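PDB 4ZN4: sqt1 from Chaetomium thermophilum, which probably acts as a dedicated WD-repeat chaperone in ribosome biogenesis, capturing a newly made ribosomal protein while it is still being translated. Local coordinates for residues 406-411 and 466-471; 260-265 and 297-302; 412-417 and 462-467. All blocks are in the same frame, centred on the assembly; numbering follows the deposited sequence.

Interaction 1. Residues 406-411 and 466-471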
ATOM      1  N   ASP A 406      -7.108 -15.782 -11.489  1.00 22.64           N
ATOM      2  CA  ASP A 406      -6.108 -16.856 -11.539  1.00 20.72           C
ATOM      3  C   ASP A 406      -5.011 -16.447 -12.511  1.00 21.40           C
ATOM      4  O   ASP A 406      -5.226 -16.472 -13.735  1.00 23.30           O
ATOM      5  CB  ASP A 406      -6.740 -18.177 -12.013  1.00 19.90           C
ATOM      6  CG  ASP A 406      -7.374 -18.982 -10.872  1.00 27.93           C
ATOM      7  OD1 ASP A 406      -7.348 -18.504  -9.717  1.00 26.42           O
ATOM      8  OD2 ASP A 406      -7.864 -20.115 -11.126  1.00 28.92           O
ATOM      9  N   THR A 407      -3.845 -16.097 -11.986  1.00 21.40           N
ATOM     10  CA  THR A 407      -2.815 -15.461 -12.807  1.00 23.75           C
ATOM     11  C   THR A 407      -2.203 -16.402 -13.858  1.00 25.91           C
ATOM     12  O   THR A 407      -1.636 -15.943 -14.866  1.00 28.15           O
ATOM     13  CB  THR A 407      -1.680 -14.907 -11.933  1.00 23.87           C
ATOM     14  OG1 THR A 407      -1.057 -16.000 -11.241  1.00 28.00           O
ATOM     15  CG2 THR A 407      -2.205 -13.861 -10.874  1.00 23.98           C
ATOM     16  N   SER A 408      -2.269 -17.710 -13.623  1.00 21.94           N
ATOM     17  CA  SER A 408      -1.687 -18.634 -14.580  1.00 26.59           C
ATOM     18  C   SER A 408      -2.731 -19.139 -15.585  1.00 27.81           C
ATOM     19  O   SER A 408      -2.451 -20.054 -16.377  1.00 29.49           O
ATOM     20  CB  SER A 408      -1.049 -19.831 -13.872  1.00 31.14           C
ATOM     21  OG  SER A 408      -2.042 -20.577 -13.195  1.00 27.64           O
ATOM     22  N   ARG A 409      -3.942 -18.591 -15.522  1.00 23.70           N
ATOM     23  CA  ARG A 409      -5.003 -19.011 -16.441  1.00 18.78           C
ATOM     24  C   ARG A 409      -5.577 -17.824 -17.194  1.00 24.38           C
ATOM     25  O   ARG A 409      -6.797 -17.672 -17.286  1.00 24.79           O
ATOM     26  CB  ARG A 409      -6.118 -19.736 -15.672  1.00 20.03           C
ATOM     27  CG  ARG A 409      -5.606 -21.005 -14.985  1.00 21.36           C
ATOM     28  CD  ARG A 409      -6.765 -21.943 -14.584  1.00 25.94           C
ATOM     29  NE  ARG A 409      -7.716 -21.267 -13.714  1.00 24.80           N
ATOM     30  CZ  ARG A 409      -8.947 -20.906 -14.072  1.00 27.84           C
ATOM     31  NH1 ARG A 409      -9.724 -20.292 -13.189  1.00 25.48           N
ATOM     32  NH2 ARG A 409      -9.414 -21.158 -15.301  1.00 22.87           N
ATOM     33  N   SER A 410      -4.678 -17.008 -17.750  1.00 22.54           N
ATOM     34  CA  SER A 410      -5.032 -15.752 -18.422  1.00 25.29           C
ATOM     35  C   SER A 410      -5.942 -14.893 -17.546  1.00 23.29           C
ATOM     36  O   SER A 410      -6.823 -14.198 -18.048  1.00 23.87           O
ATOM     37  CB  SER A 410      -5.706 -16.043 -19.784  1.00 28.32           C
ATOM     38  OG  SER A 410      -5.932 -14.861 -20.546  1.00 29.57           O
ATOM     39  N   PHE A 411      -5.708 -14.925 -16.233  1.00 20.30           N
ATOM     40  CA  PHE A 411      -6.484 -14.119 -15.289  1.00 21.83           C
ATOM     41  C   PHE A 411      -7.983 -14.391 -15.420  1.00 19.93           C
ATOM     42  O   PHE A 411      -8.807 -13.492 -15.306  1.00 25.46           O
ATOM     43  CB  PHE A 411      -6.139 -12.617 -15.463  1.00 23.06           C
ATOM     44  CG  PHE A 411      -4.719 -12.294 -15.029  1.00 23.25           C
ATOM     45  CD1 PHE A 411      -3.648 -12.575 -15.863  1.00 24.57           C
ATOM     46  CD2 PHE A 411      -4.462 -11.760 -13.770  1.00 23.35           C
ATOM     47  CE1 PHE A 411      -2.320 -12.290 -15.466  1.00 23.41           C
ATOM     48  CE2 PHE A 411      -3.140 -11.485 -13.358  1.00 25.59           C
ATOM     49  CZ  PHE A 411      -2.075 -11.763 -14.208  1.00 21.58           C
ATOM     50  N   PRO A 466      -6.566 -25.953 -13.949  1.00 31.02           N
ATOM     51  CA  PRO A 466      -5.266 -26.643 -13.859  1.00 33.78           C
ATOM     52  C   PRO A 466      -4.146 -25.760 -13.307  1.00 33.56           C
ATOM     53  O   PRO A 466      -3.940 -24.629 -13.775  1.00 34.23           O
ATOM     54  CB  PRO A 466      -4.992 -27.064 -15.313  1.00 35.60           C
ATOM     55  CG  PRO A 466      -6.408 -27.194 -15.929  1.00 33.06           C
ATOM     56  CD  PRO A 466      -7.188 -26.072 -15.284  1.00 30.37           C
ATOM     57  N   GLY A 467      -3.433 -26.284 -12.313  1.00 29.66           N
ATOM     58  CA  GLY A 467      -2.350 -25.551 -11.680  1.00 33.18           C
ATOM     59  C   GLY A 467      -2.744 -24.483 -10.655  1.00 33.36           C
ATOM     60  O   GLY A 467      -1.863 -23.835 -10.077  1.00 32.25           O
ATOM     61  N   THR A 468      -4.041 -24.287 -10.405  1.00 34.83           N
ATOM     62  CA  THR A 468      -4.457 -23.261  -9.427  1.00 31.51           C
ATOM     63  C   THR A 468      -5.348 -23.810  -8.298  1.00 32.12           C
ATOM     64  O   THR A 468      -6.026 -23.066  -7.601  1.00 29.06           O
ATOM     65  CB  THR A 468      -5.184 -22.085 -10.108  1.00 27.92           C
ATOM     66  OG1 THR A 468      -6.502 -22.487 -10.494  1.00 28.29           O
ATOM     67  CG2 THR A 468      -4.413 -21.622 -11.332  1.00 28.44           C
ATOM     68  N   LEU A 469      -5.391 -25.129  -8.169  1.00 33.65           N
ATOM     69  CA  LEU A 469      -6.078 -25.753  -7.052  1.00 39.68           C
ATOM     70  C   LEU A 469      -5.179 -25.659  -5.833  1.00 43.39           C
ATOM     71  O   LEU A 469      -3.956 -25.702  -5.969  1.00 43.37           O
ATOM     72  CB  LEU A 469      -6.427 -27.218  -7.349  1.00 42.52           C
ATOM     73  CG  LEU A 469      -7.550 -27.364  -8.377  1.00 47.14           C
ATOM     74  CD1 LEU A 469      -7.613 -28.767  -8.983  1.00 49.14           C
ATOM     75  CD2 LEU A 469      -8.880 -26.979  -7.735  1.00 49.24           C
ATOM     76  N   PRO A 470      -5.753 -25.402  -4.653  1.00 40.00           N
ATOM     77  CA  PRO A 470      -4.885 -25.467  -3.475  1.00 50.10           C
ATOM     78  C   PRO A 470      -4.499 -26.937  -3.309  1.00 68.99           C
ATOM     79  O   PRO A 470      -5.219 -27.777  -3.865  1.00 71.15           O
ATOM     80  CB  PRO A 470      -5.784 -24.994  -2.327  1.00 43.41           C
ATOM     81  CG  PRO A 470      -7.088 -24.572  -2.978  1.00 42.13           C
ATOM     82  CD  PRO A 470      -7.171 -25.297  -4.281  1.00 40.51           C
ATOM     83  N   HIS A 471      -3.453 -27.285  -2.562  1.00 64.33           N
ATOM     84  CA  HIS A 471      -3.125 -28.713  -2.428  1.00 73.51           C
ATOM     85  C   HIS A 471      -4.208 -29.381  -1.560  1.00 70.70           C
ATOM     86  O   HIS A 471      -4.150 -30.573  -1.226  1.00 71.84           O
ATOM     87  CB  HIS A 471      -1.726 -28.907  -1.840  1.00 82.25           C
ATOM     88  CG  HIS A 471      -1.601 -28.484  -0.410  1.00 90.85           C
ATOM     89  ND1 HIS A 471      -1.562 -29.383   0.635  1.00 95.29           N
ATOM     90  CD2 HIS A 471      -1.490 -27.253   0.154  1.00 93.80           C
ATOM     91  CE1 HIS A 471      -1.439 -28.730   1.777  1.00 96.21           C
ATOM     92  NE2 HIS A 471      -1.396 -27.436   1.512  1.00 95.81           N
TER
HETATM   93  O   HOH W   1      -2.493 -22.817 -15.461  1.00 29.79           O
HETATM   94  O   HOH W   2      -0.380 -22.167 -11.612  1.00 33.78           O
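Asp406 and Thr468, their CA atoms 6.9 Å apart, mark the closest backbone approach between two irregular loops, the first of which folds at once into a type I beta turn running from Asp406 to Arg409. The turn brings Arg409 back alongside the carboxylate of Asp406, which sits at the edge of its guanidinium. NE and NH1 of Arg409 grip the same oxygen side-on, each lying 2.8 Å from Asp406 OD2. Both bonds keep to the guanidinium plane, but NE uses the anti lone pair of OD2 whereas NH1 arrives from above the carboxylate plane, 43° out of it. Thr468 meets the same carboxylate oxygen, its OG1 also lying 2.8 Å from Asp406 OD2, and OG1 itself accepts from the backbone N of Gly465. In propeller terms, each loop joins the third strand of a four-stranded WD-type blade to its fourth, outer strand, and the two blades are consecutive. The contact therefore ties neighbouring blades together at the rim. With chi1 of Thr468 at 74°, OG1 is directed to the carboxylate while CG2, anti to the carbonyl carbon, meets Ser408 OG at 3.2 Å. Arg409 crosses Thr468 at about a right angle, and its aliphatic part continues to the proline, CD to CD of Pro466 being 4.2 Å. Two waters complete the join. One donates to both Ser408 O and Pro466 O; the other donates to Gly467 O, 2.7 Å away, and also hydrogen-bonds Ser408 OG.

Interaction 2. Residues 260-265 and 297-302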
ATOM      1  N   GLU A 260      -3.494   9.607 -12.355  1.00 35.68           N
ATOM      2  CA  GLU A 260      -4.816  10.068 -12.788  1.00 37.30           C
ATOM      3  C   GLU A 260      -4.879  10.386 -14.272  1.00 34.56           C
ATOM      4  O   GLU A 260      -5.960  10.367 -14.872  1.00 36.25           O
ATOM      5  CB  GLU A 260      -5.233  11.309 -11.999  1.00 45.07           C
ATOM      6  CG  GLU A 260      -5.911  11.020 -10.682  1.00 51.29           C
ATOM      7  CD  GLU A 260      -6.085  12.267  -9.840  1.00 60.24           C
ATOM      8  OE1 GLU A 260      -6.243  13.364 -10.427  1.00 64.42           O
ATOM      9  OE2 GLU A 260      -6.074  12.151  -8.595  1.00 62.24           O
ATOM     10  N   ASP A 261      -3.738  10.712 -14.865  1.00 34.51           N
ATOM     11  CA  ASP A 261      -3.710  11.022 -16.291  1.00 35.91           C
ATOM     12  C   ASP A 261      -3.665   9.772 -17.165  1.00 33.29           C
ATOM     13  O   ASP A 261      -3.447   9.885 -18.373  1.00 35.04           O
ATOM     14  CB  ASP A 261      -2.536  11.961 -16.617  1.00 37.98           C
ATOM     15  CG  ASP A 261      -1.189  11.238 -16.750  1.00 42.70           C
ATOM     16  OD1 ASP A 261      -1.072  10.038 -16.416  1.00 43.35           O
ATOM     17  OD2 ASP A 261      -0.227  11.897 -17.205  1.00 43.25           O
ATOM     18  N   GLU A 262      -3.798   8.602 -16.529  1.00 30.71           N
ATOM     19  CA  GLU A 262      -3.960   7.293 -17.187  1.00 32.76           C
ATOM     20  C   GLU A 262      -2.631   6.653 -17.605  1.00 35.55           C
ATOM     21  O   GLU A 262      -2.629   5.598 -18.256  1.00 34.66           O
ATOM     22  CB  GLU A 262      -4.917   7.401 -18.402  1.00 35.43           C
ATOM     23  CG  GLU A 262      -6.284   7.995 -18.052  1.00 41.13           C
ATOM     24  CD  GLU A 262      -7.178   8.282 -19.264  1.00 47.37           C
ATOM     25  OE1 GLU A 262      -6.868   7.816 -20.389  1.00 48.94           O
ATOM     26  OE2 GLU A 262      -8.203   8.979 -19.068  1.00 45.68           O
ATOM     27  N   SER A 263      -1.502   7.244 -17.193  1.00 31.97           N
ATOM     28  CA  SER A 263      -0.200   6.715 -17.610  1.00 33.13           C
ATOM     29  C   SER A 263       0.369   5.722 -16.589  1.00 30.77           C
ATOM     30  O   SER A 263       0.113   5.827 -15.389  1.00 29.00           O
ATOM     31  CB  SER A 263       0.834   7.845 -17.831  1.00 34.06           C
ATOM     32  OG  SER A 263       0.877   8.732 -16.726  1.00 33.88           O
ATOM     33  N   LEU A 264       1.149   4.778 -17.103  1.00 29.54           N
ATOM     34  CA  LEU A 264       1.963   3.850 -16.302  1.00 26.83           C
ATOM     35  C   LEU A 264       3.434   4.004 -16.704  1.00 28.50           C
ATOM     36  O   LEU A 264       3.748   3.960 -17.889  1.00 31.30           O
ATOM     37  CB  LEU A 264       1.506   2.398 -16.515  1.00 27.41           C
ATOM     38  CG  LEU A 264       2.472   1.269 -16.096  1.00 29.56           C
ATOM     39  CD1 LEU A 264       2.608   1.127 -14.571  1.00 26.33           C
ATOM     40  CD2 LEU A 264       2.076  -0.058 -16.723  1.00 30.53           C
ATOM     41  N   HIS A 265       4.325   4.234 -15.736  1.00 25.50           N
ATOM     42  CA  HIS A 265       5.758   4.237 -16.013  1.00 24.24           C
ATOM     43  C   HIS A 265       6.456   3.290 -15.042  1.00 27.78           C
ATOM     44  O   HIS A 265       6.128   3.261 -13.866  1.00 31.30           O
ATOM     45  CB  HIS A 265       6.338   5.665 -15.920  1.00 26.75           C
ATOM     46  CG  HIS A 265       5.755   6.615 -16.939  1.00 31.45           C
ATOM     47  ND1 HIS A 265       6.093   6.551 -18.273  1.00 34.66           N
ATOM     48  CD2 HIS A 265       4.849   7.600 -16.820  1.00 34.56           C
ATOM     49  CE1 HIS A 265       5.412   7.473 -18.941  1.00 37.10           C
ATOM     50  NE2 HIS A 265       4.649   8.132 -18.073  1.00 36.48           N
ATOM     51  N   ALA A 297      -5.402   2.415 -22.452  1.00 37.54           N
ATOM     52  CA  ALA A 297      -5.956   3.599 -21.810  1.00 39.32           C
ATOM     53  C   ALA A 297      -7.209   3.282 -20.986  1.00 38.17           C
ATOM     54  O   ALA A 297      -8.178   2.695 -21.479  1.00 39.88           O
ATOM     55  CB  ALA A 297      -6.267   4.677 -22.871  1.00 43.11           C
ATOM     56  N   VAL A 298      -7.184   3.693 -19.725  1.00 33.61           N
ATOM     57  CA  VAL A 298      -8.314   3.490 -18.837  1.00 34.93           C
ATOM     58  C   VAL A 298      -8.947   4.843 -18.596  1.00 35.76           C
ATOM     59  O   VAL A 298      -8.426   5.641 -17.823  1.00 37.05           O
ATOM     60  CB  VAL A 298      -7.895   2.856 -17.498  1.00 37.74           C
ATOM     61  CG1 VAL A 298      -9.074   2.819 -16.517  1.00 36.49           C
ATOM     62  CG2 VAL A 298      -7.337   1.470 -17.730  1.00 37.52           C
ATOM     63  N   GLU A 299     -10.051   5.119 -19.289  1.00 34.28           N
ATOM     64  CA  GLU A 299     -10.703   6.415 -19.163  1.00 38.21           C
ATOM     65  C   GLU A 299     -11.120   6.667 -17.717  1.00 36.21           C
ATOM     66  O   GLU A 299     -11.743   5.824 -17.089  1.00 39.00           O
ATOM     67  CB  GLU A 299     -11.908   6.519 -20.100  1.00 44.91           C
ATOM     68  CG  GLU A 299     -12.394   7.953 -20.286  1.00 54.36           C
ATOM     69  CD  GLU A 299     -13.839   8.039 -20.754  1.00 64.63           C
ATOM     70  OE1 GLU A 299     -14.215   7.296 -21.687  1.00 69.21           O
ATOM     71  OE2 GLU A 299     -14.593   8.869 -20.202  1.00 70.22           O
ATOM     72  N   GLY A 300     -10.746   7.827 -17.188  1.00 35.91           N
ATOM     73  CA  GLY A 300     -10.989   8.158 -15.794  1.00 34.45           C
ATOM     74  C   GLY A 300      -9.770   8.025 -14.874  1.00 37.13           C
ATOM     75  O   GLY A 300      -9.790   8.508 -13.743  1.00 38.27           O
ATOM     76  N   GLY A 301      -8.699   7.394 -15.354  1.00 37.50           N
ATOM     77  CA  GLY A 301      -7.458   7.339 -14.585  1.00 34.98           C
ATOM     78  C   GLY A 301      -7.138   6.010 -13.907  1.00 33.57           C
ATOM     79  O   GLY A 301      -7.969   5.089 -13.887  1.00 30.87           O
ATOM     80  N   LEU A 302      -5.918   5.918 -13.381  1.00 32.08           N
ATOM     81  CA  LEU A 302      -5.418   4.756 -12.627  1.00 32.29           C
ATOM     82  C   LEU A 302      -5.206   5.098 -11.158  1.00 33.67           C
ATOM     83  O   LEU A 302      -4.738   6.189 -10.842  1.00 30.19           O
ATOM     84  CB  LEU A 302      -4.102   4.260 -13.224  1.00 29.62           C
ATOM     85  CG  LEU A 302      -4.159   3.842 -14.690  1.00 30.15           C
ATOM     86  CD1 LEU A 302      -2.763   3.534 -15.216  1.00 33.50           C
ATOM     87  CD2 LEU A 302      -5.083   2.601 -14.843  1.00 26.38           C
TER
HETATM   88  O   HOH W   3      -4.597   3.733 -18.417  1.00 34.35           O
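Glu262 lies over the type II turn that runs from Val298 to Gly301 and makes most of its side-chain contacts with it. CG is anti to the carbonyl carbon (chi1 -55°), which places it 3.2 Å from Val298 O, an oxygen already accepting from Gly301 N within the turn. The extended remainder of the chain carries the carboxylate on along the turn, OE1 ending near Ala297 CB while OE2 accepts a weak hydrogen bond from Gly300 N at 3.4 Å. Leu302 reaches the other segment at its backbone: its CD1 rests 3.7 Å from Glu262 O and equally near Ser263 O. A water donates to Glu262 O and accepts from Val298 N. At Gly301, whose CA is 3.4 Å from Glu260 O, a CB would collide with that oxygen. Segment 260-265 holds its own shape through an Asx turn, Ser263 N donating to Asp261 OD1 at 2.9 Å, in the turn between the second and third strands (254-259 and 264-268) of a WD blade. Beyond the contact, Leu302 opens the first strand of the next blade, packing on Val258 of strand 254-259 and Val316 of strand 313-318, with Leu264 among the same valines.

Interaction 3. Residues 412-417 and 462-467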
ATOM      1  N   ALA A 412      -8.317 -15.654 -15.676  1.00 20.54           N
ATOM      2  CA  ALA A 412      -9.696 -16.118 -15.541  1.00 21.43           C
ATOM      3  C   ALA A 412     -10.234 -15.735 -14.153  1.00 25.05           C
ATOM      4  O   ALA A 412      -9.467 -15.659 -13.164  1.00 24.31           O
ATOM      5  CB  ALA A 412      -9.767 -17.623 -15.774  1.00 18.35           C
ATOM      6  N   LEU A 413     -11.527 -15.431 -14.085  1.00 23.90           N
ATOM      7  CA  LEU A 413     -12.142 -15.072 -12.806  1.00 22.91           C
ATOM      8  C   LEU A 413     -12.273 -16.287 -11.896  1.00 24.49           C
ATOM      9  O   LEU A 413     -12.783 -17.316 -12.314  1.00 24.26           O
ATOM     10  CB  LEU A 413     -13.508 -14.428 -13.035  1.00 26.44           C
ATOM     11  CG  LEU A 413     -14.231 -13.953 -11.768  1.00 26.35           C
ATOM     12  CD1 LEU A 413     -13.480 -12.790 -11.129  1.00 21.84           C
ATOM     13  CD2 LEU A 413     -15.638 -13.504 -12.136  1.00 24.49           C
ATOM     14  N   ARG A 414     -11.797 -16.171 -10.659  1.00 24.25           N
ATOM     15  CA  ARG A 414     -11.895 -17.268  -9.692  1.00 24.74           C
ATOM     16  C   ARG A 414     -13.091 -17.025  -8.763  1.00 26.23           C
ATOM     17  O   ARG A 414     -13.835 -17.945  -8.424  1.00 26.59           O
ATOM     18  CB  ARG A 414     -10.609 -17.390  -8.859  1.00 22.35           C
ATOM     19  CG  ARG A 414     -10.567 -18.609  -7.908  1.00 26.56           C
ATOM     20  CD  ARG A 414      -9.372 -18.533  -6.897  1.00 27.52           C
ATOM     21  NE  ARG A 414      -9.163 -19.823  -6.232  1.00 27.42           N
ATOM     22  CZ  ARG A 414      -8.355 -20.788  -6.680  1.00 28.52           C
ATOM     23  NH1 ARG A 414      -8.245 -21.922  -6.002  1.00 25.78           N
ATOM     24  NH2 ARG A 414      -7.648 -20.622  -7.803  1.00 26.97           N
ATOM     25  N   ARG A 415     -13.276 -15.766  -8.375  1.00 23.05           N
ATOM     26  CA  ARG A 415     -14.403 -15.396  -7.516  1.00 26.18           C
ATOM     27  C   ARG A 415     -14.667 -13.906  -7.543  1.00 23.74           C
ATOM     28  O   ARG A 415     -13.745 -13.088  -7.623  1.00 24.68           O
ATOM     29  CB  ARG A 415     -14.163 -15.856  -6.070  1.00 30.91           C
ATOM     30  CG  ARG A 415     -15.417 -15.748  -5.197  1.00 40.36           C
ATOM     31  CD  ARG A 415     -15.289 -16.570  -3.931  1.00 48.09           C
ATOM     32  NE  ARG A 415     -15.699 -17.962  -4.057  1.00 53.38           N
ATOM     33  CZ  ARG A 415     -15.511 -18.883  -3.109  1.00 57.79           C
ATOM     34  NH1 ARG A 415     -14.878 -18.567  -1.981  1.00 57.64           N
ATOM     35  NH2 ARG A 415     -15.930 -20.130  -3.296  1.00 59.86           N
ATOM     36  N   HIS A 416     -15.947 -13.549  -7.540  1.00 23.99           N
ATOM     37  CA  HIS A 416     -16.348 -12.153  -7.450  1.00 25.63           C
ATOM     38  C   HIS A 416     -17.114 -12.018  -6.144  1.00 29.84           C
ATOM     39  O   HIS A 416     -18.288 -12.438  -6.044  1.00 27.62           O
ATOM     40  CB  HIS A 416     -17.221 -11.737  -8.653  1.00 25.27           C
ATOM     41  CG  HIS A 416     -17.549 -10.272  -8.694  1.00 25.08           C
ATOM     42  ND1 HIS A 416     -18.476  -9.753  -9.569  1.00 27.06           N
ATOM     43  CD2 HIS A 416     -17.056  -9.221  -7.989  1.00 29.24           C
ATOM     44  CE1 HIS A 416     -18.556  -8.433  -9.389  1.00 28.29           C
ATOM     45  NE2 HIS A 416     -17.704  -8.094  -8.444  1.00 29.89           N
ATOM     46  N   LEU A 417     -16.440 -11.473  -5.143  1.00 23.07           N
ATOM     47  CA  LEU A 417     -17.042 -11.278  -3.836  1.00 27.95           C
ATOM     48  C   LEU A 417     -17.806  -9.957  -3.810  1.00 29.88           C
ATOM     49  O   LEU A 417     -17.262  -8.925  -3.443  1.00 26.92           O
ATOM     50  CB  LEU A 417     -15.967 -11.296  -2.749  1.00 26.67           C
ATOM     51  CG  LEU A 417     -15.114 -12.559  -2.622  1.00 31.56           C
ATOM     52  CD1 LEU A 417     -14.003 -12.342  -1.617  1.00 37.19           C
ATOM     53  CD2 LEU A 417     -15.958 -13.695  -2.162  1.00 39.58           C
ATOM     54  N   GLY A 462     -13.941 -21.148  -5.260  1.00 34.42           N
ATOM     55  CA  GLY A 462     -14.320 -20.497  -6.505  1.00 31.89           C
ATOM     56  C   GLY A 462     -13.995 -21.349  -7.724  1.00 33.34           C
ATOM     57  O   GLY A 462     -13.702 -22.546  -7.605  1.00 33.20           O
ATOM     58  N   THR A 463     -14.035 -20.735  -8.902  1.00 30.14           N
ATOM     59  CA  THR A 463     -13.760 -21.451 -10.147  1.00 27.86           C
ATOM     60  C   THR A 463     -12.263 -21.469 -10.412  1.00 29.71           C
ATOM     61  O   THR A 463     -11.685 -20.485 -10.873  1.00 31.41           O
ATOM     62  CB  THR A 463     -14.493 -20.818 -11.365  1.00 31.84           C
ATOM     63  OG1 THR A 463     -14.256 -19.402 -11.389  1.00 31.97           O
ATOM     64  CG2 THR A 463     -15.990 -21.076 -11.290  1.00 31.57           C
ATOM     65  N   ALA A 464     -11.638 -22.592 -10.088  1.00 28.20           N
ATOM     66  CA  ALA A 464     -10.209 -22.772 -10.291  1.00 32.46           C
ATOM     67  C   ALA A 464      -9.985 -23.559 -11.570  1.00 34.14           C
ATOM     68  O   ALA A 464     -10.936 -23.835 -12.316  1.00 34.96           O
ATOM     69  CB  ALA A 464      -9.574 -23.499  -9.089  1.00 32.31           C
ATOM     70  N   GLY A 465      -8.729 -23.901 -11.843  1.00 31.51           N
ATOM     71  CA  GLY A 465      -8.420 -24.682 -13.023  1.00 30.44           C
ATOM     72  C   GLY A 465      -7.063 -25.329 -12.870  1.00 32.88           C
ATOM     73  O   GLY A 465      -6.451 -25.241 -11.793  1.00 31.27           O
ATOM     74  N   PRO A 466      -6.566 -25.953 -13.949  1.00 31.02           N
ATOM     75  CA  PRO A 466      -5.266 -26.643 -13.859  1.00 33.78           C
ATOM     76  C   PRO A 466      -4.146 -25.760 -13.307  1.00 33.56           C
ATOM     77  O   PRO A 466      -3.940 -24.629 -13.775  1.00 34.23           O
ATOM     78  CB  PRO A 466      -4.992 -27.064 -15.313  1.00 35.60           C
ATOM     79  CG  PRO A 466      -6.408 -27.194 -15.929  1.00 33.06           C
ATOM     80  CD  PRO A 466      -7.188 -26.072 -15.284  1.00 30.37           C
ATOM     81  N   GLY A 467      -3.433 -26.284 -12.313  1.00 29.66           N
ATOM     82  CA  GLY A 467      -2.350 -25.551 -11.680  1.00 33.18           C
ATOM     83  C   GLY A 467      -2.744 -24.483 -10.655  1.00 33.36           C
ATOM     84  O   GLY A 467      -1.863 -23.835 -10.077  1.00 32.25           O
TER
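Arg414 spreads one face of its guanidinium beneath the methyl of Ala464, with CB 3.7 Å from NH2. The arginine belongs to the outermost strand of a WD propeller blade, at a classic beta bulge where Arg414 and Arg415 both face Val404. The loop 462-467, from the following blade, is laid against this edge. Arg414 has CG anti to the backbone N (chi1 -174°) and stays extended as far as NE, passing its CG by Thr463 O before the polar end arrives among several acceptors: NH2 makes a salt bridge to Asp406 and a hydrogen bond to Thr468 O, and NH1 donates to Arg460 O. A leucine here would probably leave the Asp406 carboxylate without this ionic mate and the carbonyls of Arg460 and Thr468 without their donor. Two further bonds fasten Thr463 to the strand. Its backbone N donates to Arg414 O at 2.8 Å, in the carbonyl plane and on a lone pair, while its hydroxyl OG1 donates to Leu413 O at 2.7 Å, tilted 20° from that carbonyl's plane. The side-chain and backbone donors of one residue thus serve successive carbonyls of the strand. Arg415, bent at its third torsion, places a guanidinium face over Gly462 N; its NH2 is 3.0 Å from that nitrogen, but both are donors and no bond results. A CB on Gly462 would run into Arg414 O, and instead the glycine CA makes a CA-H...O contact with that oxygen at 3.2 Å. A second such contact runs from Arg414 CA to Thr463 O, 3.4 Å long with 158° at the hydrogen.

How the interactions relate
Interactions 1 and 3 form one continuous junction: their centres are about 7 Å apart, they share Pro466 and Gly467, and Asp406 OD1 of the first meets Arg414 NH2 of the second at 2.9 Å. With OD2 serving interaction 1, the Asp406 carboxylate spans both. Within the first blade their two segments, 406-411 and 412-417, are joined by a probable hydrogen bond from Asp406 N to Ala412 O, also 2.9 Å. Interaction 2 joins a different pair of consecutive blades, its centre about 28 Å from that of interaction 1 and 27 Å from that of interaction 3, and it lies nearer the chain's centre. Blade-to-blade joining is thus made both at the propeller's rim and further in.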